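Local coordinates for protein putative TetR-family transcriptional regulator (PDB 3LWJ) that probably binds DNA through an N-terminal helix-turn-helix domain and regulates transcription, as members of the TetR family generally do, at residues A[114-117]-A[118-122]; A[154-157]-A[158-162]. All blocks are in the same frame, centred on the assembly; numbering follows the deposited sequence.

Contact 1. Residues A[114-117]-A[118-122]; sequences AGSS and APIDQ
Asp121, in the first turn of helix 118-144, reaches back over the loop 114-117 that leads into that helix. Its CB lies 3.4 Å from Ser117 O, the carbonyl that also takes the backbone N-H of Asp121 (Asp121 N to Ser117 O 2.9 Å, nearly straight at 169°). With CG beside its own backbone N (chi1 -78°), the carboxylate is carried over Gly115. There OD1 accepts the N-H of Gly115 on its syn lone pair, Gly115 N to Asp121 OD1 2.7 Å, while OD2 comes to 3.0 Å from Gly115 CA. OD1 also bonds to Tyr169 OH of the second subunit, and Gly115 O meets Arg112 of that subunit, which places the carboxylate and the glycine at the dimer interface. Replacing Asp121 by an alanine would probably leave Gly115 N and Tyr169 of the second subunit without this acceptor, and the loop with less to hold it. The neighbouring Ile120 packs against the two serine hydroxyls: its CG2 is 3.6 Å from Ser116 OG, and its CD1 is 3.4 Å from Ser117 OG. Both hydroxyls are hydrogen-bonded to Tyr31 OH. Gly115 has a positive phi (75°), a conformation that favours glycine. Ser117 occupies the N-cap position, and the whole is a helix start tied by an acidic side chain to its preceding loop, at the dimer interface of the all-helical TetR-family fold.

Contact 2. Residues A[154-157]-A[158-162]; sequences SPIA and HSILA
In His158, chi1 of -78° sets CG beside the backbone N and chi2 of 88° turns the ring so that ND1 faces Ser154 O, one turn earlier in helix 153-173. ND1 donates to Ser154 O at 2.8 Å, and this oxygen lies almost in the ring plane. The approach is different at the acceptor, where ND1 stands well above the carbonyl plane, 57° out of it. The regular helical bond from His158 N ends on the same oxygen, His158 N to Ser154 O 2.9 Å, so Ser154 O is gripped twice by one residue. Ser154 OG lies beside the ND1-CE1 bond of the ring, 3.0 Å from His158 CE1. Ile156 O is a second doubly bonded acceptor. Ser159 OG, placed between its backbone N and carbonyl carbon, donates to Ile156 O at 2.8 Å. The backbone bond of Ile160 N reaches that oxygen from the same face of its plane. Ile160 also brings CG1 to 3.2 Å from Ile156 O, and its CD1 meets Ile156 CG2 at 4.2 Å. Around the helix, Leu132 of helix 118-144 and Met185 of the second subunit pack on His158, while Phe189 of that subunit packs on Ser159. His158 NE2 is hydrogen-bonded to Lys170 of the second subunit. With the ND1 hydrogen directed at Ser154 O, NE2 is the likely acceptor for that lysine, consistent with a neutral imidazole that links the backbone of helix 153-173 to the second subunit.

How the contacts relate
The two contacts lie on successive helices, with centres about 20 Å apart, and both reach the second subunit. Contact 1 is partly buried, at the entry to helix 118-144, where a loop meets a helix start; contact 2 is buried, within helix 153-173, which packs against helix 118-144 farther along. Their chemistry follows these places. In contact 1 a carboxylate accepts from a loop N-H, and hydroxyls bond to a tyrosine of the loop after helix 10-28; in contact 2 a histidine and a serine donate to helix carbonyls. In the second subunit contact 1 meets a tyrosine hydroxyl and an arginine, contact 2 a lysine.

Contact 1. Residues A[114-117]-A[118-122]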
ATOM      1  N   ALA A 114      -1.128   8.133   4.455  1.00 28.64           N
ATOM      2  CA  ALA A 114      -0.643   6.880   5.068  1.00 27.86           C
ATOM      3  C   ALA A 114       0.831   6.942   5.417  1.00 29.01           C
ATOM      4  O   ALA A 114       1.623   7.367   4.590  1.00 34.29           O
ATOM      5  CB  ALA A 114      -0.915   5.703   4.136  1.00 26.03           C
ATOM      6  N   GLY A 115       1.187   6.555   6.656  1.00 28.87           N
ATOM      7  CA  GLY A 115       2.570   6.609   7.171  1.00 27.00           C
ATOM      8  C   GLY A 115       3.116   7.966   7.553  1.00 26.65           C
ATOM      9  O   GLY A 115       4.311   8.102   7.849  1.00 24.27           O
ATOM     10  N   SER A 116       2.255   8.986   7.547  1.00 26.40           N
ATOM     11  CA  SER A 116       2.690  10.374   7.756  1.00 25.83           C
ATOM     12  C   SER A 116       2.974  10.690   9.235  1.00 27.65           C
ATOM     13  O   SER A 116       3.929  11.401   9.545  1.00 26.67           O
ATOM     14  CB  SER A 116       1.652  11.353   7.171  1.00 28.12           C
ATOM     15  OG  SER A 116       0.379  11.272   7.825  1.00 22.71           O
ATOM     16  N   SER A 117       2.133  10.208  10.152  1.00 26.47           N
ATOM     17  CA  SER A 117       2.373  10.397  11.599  1.00 23.97           C
ATOM     18  C   SER A 117       1.541   9.408  12.353  1.00 24.12           C
ATOM     19  O   SER A 117       0.585   8.886  11.796  1.00 21.77           O
ATOM     20  CB  SER A 117       1.989  11.807  12.047  1.00 25.55           C
ATOM     21  OG  SER A 117       0.587  11.994  12.092  1.00 20.60           O
ATOM     22  N   ALA A 118       1.873   9.154  13.623  1.00 23.90           N
ATOM     23  CA  ALA A 118       1.165   8.110  14.375  1.00 23.68           C
ATOM     24  C   ALA A 118      -0.309   8.440  14.618  1.00 23.63           C
ATOM     25  O   ALA A 118      -1.150   7.551  14.533  1.00 25.05           O
ATOM     26  CB  ALA A 118       1.858   7.772  15.684  1.00 21.55           C
ATOM     27  N   PRO A 119      -0.644   9.713  14.894  1.00 23.47           N
ATOM     28  CA  PRO A 119      -2.095   9.932  15.081  1.00 21.29           C
ATOM     29  C   PRO A 119      -2.930   9.685  13.823  1.00 21.72           C
ATOM     30  O   PRO A 119      -4.058   9.209  13.911  1.00 23.46           O
ATOM     31  CB  PRO A 119      -2.178  11.405  15.502  1.00 17.97           C
ATOM     32  CG  PRO A 119      -0.920  11.640  16.209  1.00 19.63           C
ATOM     33  CD  PRO A 119       0.132  10.860  15.401  1.00 25.06           C
ATOM     34  N   ILE A 120      -2.386  10.034  12.665  1.00 22.43           N
ATOM     35  CA  ILE A 120      -3.126   9.864  11.389  1.00 22.58           C
ATOM     36  C   ILE A 120      -3.123   8.390  11.008  1.00 22.75           C
ATOM     37  O   ILE A 120      -4.163   7.842  10.624  1.00 22.17           O
ATOM     38  CB  ILE A 120      -2.562  10.785  10.307  1.00 21.18           C
ATOM     39  CG1 ILE A 120      -3.101  12.209  10.538  1.00 19.74           C
ATOM     40  CG2 ILE A 120      -2.955  10.307   8.907  1.00 22.73           C
ATOM     41  CD1 ILE A 120      -2.675  12.894  11.837  1.00 17.56           C
ATOM     42  N   ASP A 121      -1.982   7.725  11.200  1.00 23.80           N
ATOM     43  CA  ASP A 121      -1.944   6.265  11.033  1.00 26.81           C
ATOM     44  C   ASP A 121      -2.911   5.521  11.974  1.00 26.11           C
ATOM     45  O   ASP A 121      -3.557   4.556  11.553  1.00 29.40           O
ATOM     46  CB  ASP A 121      -0.522   5.747  11.134  1.00 26.36           C
ATOM     47  CG  ASP A 121       0.270   5.993   9.854  1.00 31.90           C
ATOM     48  OD1 ASP A 121      -0.275   5.732   8.744  1.00 30.75           O
ATOM     49  OD2 ASP A 121       1.441   6.412   9.959  1.00 33.08           O
ATOM     50  N   GLN A 122      -3.069   5.983  13.216  1.00 26.57           N
ATOM     51  CA  GLN A 122      -4.082   5.424  14.129  0.50 26.46           C
ATOM     52  C   GLN A 122      -5.477   5.554  13.480  1.00 24.85           C
ATOM     53  O   GLN A 122      -6.278   4.655  13.559  1.00 24.34           O
ATOM     54  CB  GLN A 122      -4.056   6.114  15.525  0.50 26.28           C
ATOM     55  CG  GLN A 122      -2.863   5.726  16.475  0.50 28.94           C
ATOM     56  CD  GLN A 122      -2.703   6.628  17.741  0.50 34.66           C
ATOM     57  OE1 GLN A 122      -1.825   6.377  18.579  0.50 27.79           O
ATOM     58  NE2 GLN A 122      -3.552   7.656  17.879  0.50 33.73           N
TER

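Contact 2. Residues A[154-157]-A[158-162]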
ATOM      1  N   SER A 154      -6.779 -13.971   7.511  1.00 21.18           N
ATOM      2  CA  SER A 154      -6.209 -12.636   7.619  1.00 21.06           C
ATOM      3  C   SER A 154      -5.262 -12.262   6.469  1.00 22.77           C
ATOM      4  O   SER A 154      -5.374 -11.166   5.941  1.00 22.93           O
ATOM      5  CB  SER A 154      -5.515 -12.433   8.964  1.00 23.08           C
ATOM      6  OG  SER A 154      -4.912 -11.165   8.977  1.00 23.82           O
ATOM      7  N   PRO A 155      -4.363 -13.171   6.047  1.00 22.12           N
ATOM      8  CA  PRO A 155      -3.551 -12.858   4.845  1.00 21.66           C
ATOM      9  C   PRO A 155      -4.371 -12.571   3.588  1.00 23.03           C
ATOM     10  O   PRO A 155      -3.999 -11.706   2.762  1.00 23.44           O
ATOM     11  CB  PRO A 155      -2.718 -14.122   4.630  1.00 22.23           C
ATOM     12  CG  PRO A 155      -2.720 -14.861   6.016  1.00 24.66           C
ATOM     13  CD  PRO A 155      -4.069 -14.509   6.592  1.00 23.20           C
ATOM     14  N   ILE A 156      -5.476 -13.277   3.408  1.00 22.74           N
ATOM     15  CA  ILE A 156      -6.335 -12.986   2.256  1.00 20.14           C
ATOM     16  C   ILE A 156      -7.009 -11.615   2.350  1.00 19.43           C
ATOM     17  O   ILE A 156      -7.051 -10.875   1.363  1.00 22.78           O
ATOM     18  CB  ILE A 156      -7.393 -14.074   1.987  1.00 22.10           C
ATOM     19  CG1 ILE A 156      -6.755 -15.486   1.909  1.00 17.79           C
ATOM     20  CG2 ILE A 156      -8.130 -13.767   0.698  1.00 16.65           C
ATOM     21  CD1 ILE A 156      -5.518 -15.589   1.099  1.00 21.94           C
ATOM     22  N   ALA A 157      -7.489 -11.246   3.525  1.00 20.25           N
ATOM     23  CA  ALA A 157      -8.173  -9.956   3.727  1.00 19.42           C
ATOM     24  C   ALA A 157      -7.170  -8.822   3.531  1.00 18.80           C
ATOM     25  O   ALA A 157      -7.446  -7.829   2.841  1.00 16.35           O
ATOM     26  CB  ALA A 157      -8.806  -9.925   5.116  1.00 18.35           C
ATOM     27  N   HIS A 158      -5.968  -9.013   4.074  1.00 15.81           N
ATOM     28  CA  HIS A 158      -4.886  -8.070   3.861  1.00 20.21           C
ATOM     29  C   HIS A 158      -4.500  -7.956   2.382  1.00 23.24           C
ATOM     30  O   HIS A 158      -4.276  -6.848   1.885  1.00 24.15           O
ATOM     31  CB  HIS A 158      -3.653  -8.441   4.704  1.00 22.72           C
ATOM     32  CG  HIS A 158      -3.763  -8.049   6.139  1.00 21.92           C
ATOM     33  ND1 HIS A 158      -4.322  -8.865   7.098  1.00 22.34           N
ATOM     34  CD2 HIS A 158      -3.354  -6.932   6.786  1.00 25.13           C
ATOM     35  CE1 HIS A 158      -4.238  -8.275   8.278  1.00 23.79           C
ATOM     36  NE2 HIS A 158      -3.666  -7.094   8.114  1.00 26.49           N
ATOM     37  N   SER A 159      -4.481  -9.069   1.643  1.00 23.73           N
ATOM     38  CA  SER A 159      -4.147  -8.975   0.223  1.00 18.52           C
ATOM     39  C   SER A 159      -5.170  -8.229  -0.592  1.00 20.51           C
ATOM     40  O   SER A 159      -4.795  -7.482  -1.522  1.00 21.02           O
ATOM     41  CB  SER A 159      -3.874 -10.364  -0.382  1.00 23.44           C
ATOM     42  OG  SER A 159      -5.043 -11.127  -0.622  1.00 21.91           O
ATOM     43  N   ILE A 160      -6.455  -8.394  -0.244  1.00 19.90           N
ATOM     44  CA  ILE A 160      -7.557  -7.651  -0.896  1.00 22.59           C
ATOM     45  C   ILE A 160      -7.411  -6.164  -0.618  1.00 22.16           C
ATOM     46  O   ILE A 160      -7.338  -5.355  -1.542  1.00 22.69           O
ATOM     47  CB  ILE A 160      -8.936  -8.126  -0.432  1.00 21.95           C
ATOM     48  CG1 ILE A 160      -9.136  -9.614  -0.779  1.00 23.82           C
ATOM     49  CG2 ILE A 160     -10.013  -7.261  -1.076  1.00 18.20           C
ATOM     50  CD1 ILE A 160     -10.390 -10.253  -0.065  1.00 21.25           C
ATOM     51  N   LEU A 161      -7.258  -5.820   0.655  1.00 23.08           N
ATOM     52  CA  LEU A 161      -7.071  -4.441   1.029  1.00 21.13           C
ATOM     53  C   LEU A 161      -5.842  -3.852   0.368  1.00 22.11           C
ATOM     54  O   LEU A 161      -5.910  -2.760  -0.182  1.00 19.20           O
ATOM     55  CB  LEU A 161      -6.994  -4.243   2.548  1.00 23.39           C
ATOM     56  CG  LEU A 161      -6.996  -2.763   3.009  1.00 22.43           C
ATOM     57  CD1 LEU A 161      -8.093  -1.969   2.341  1.00 30.29           C
ATOM     58  CD2 LEU A 161      -7.119  -2.654   4.521  1.00 32.21           C
ATOM     59  N   ALA A 162      -4.735  -4.590   0.392  1.00 21.60           N
ATOM     60  CA  ALA A 162      -3.464  -4.078  -0.151  1.00 19.65           C
ATOM     61  C   ALA A 162      -3.546  -3.739  -1.632  1.00 16.66           C
ATOM     62  O   ALA A 162      -3.075  -2.668  -2.076  1.00 18.67           O
ATOM     63  CB  ALA A 162      -2.297  -5.064   0.142  1.00 16.21           C
TER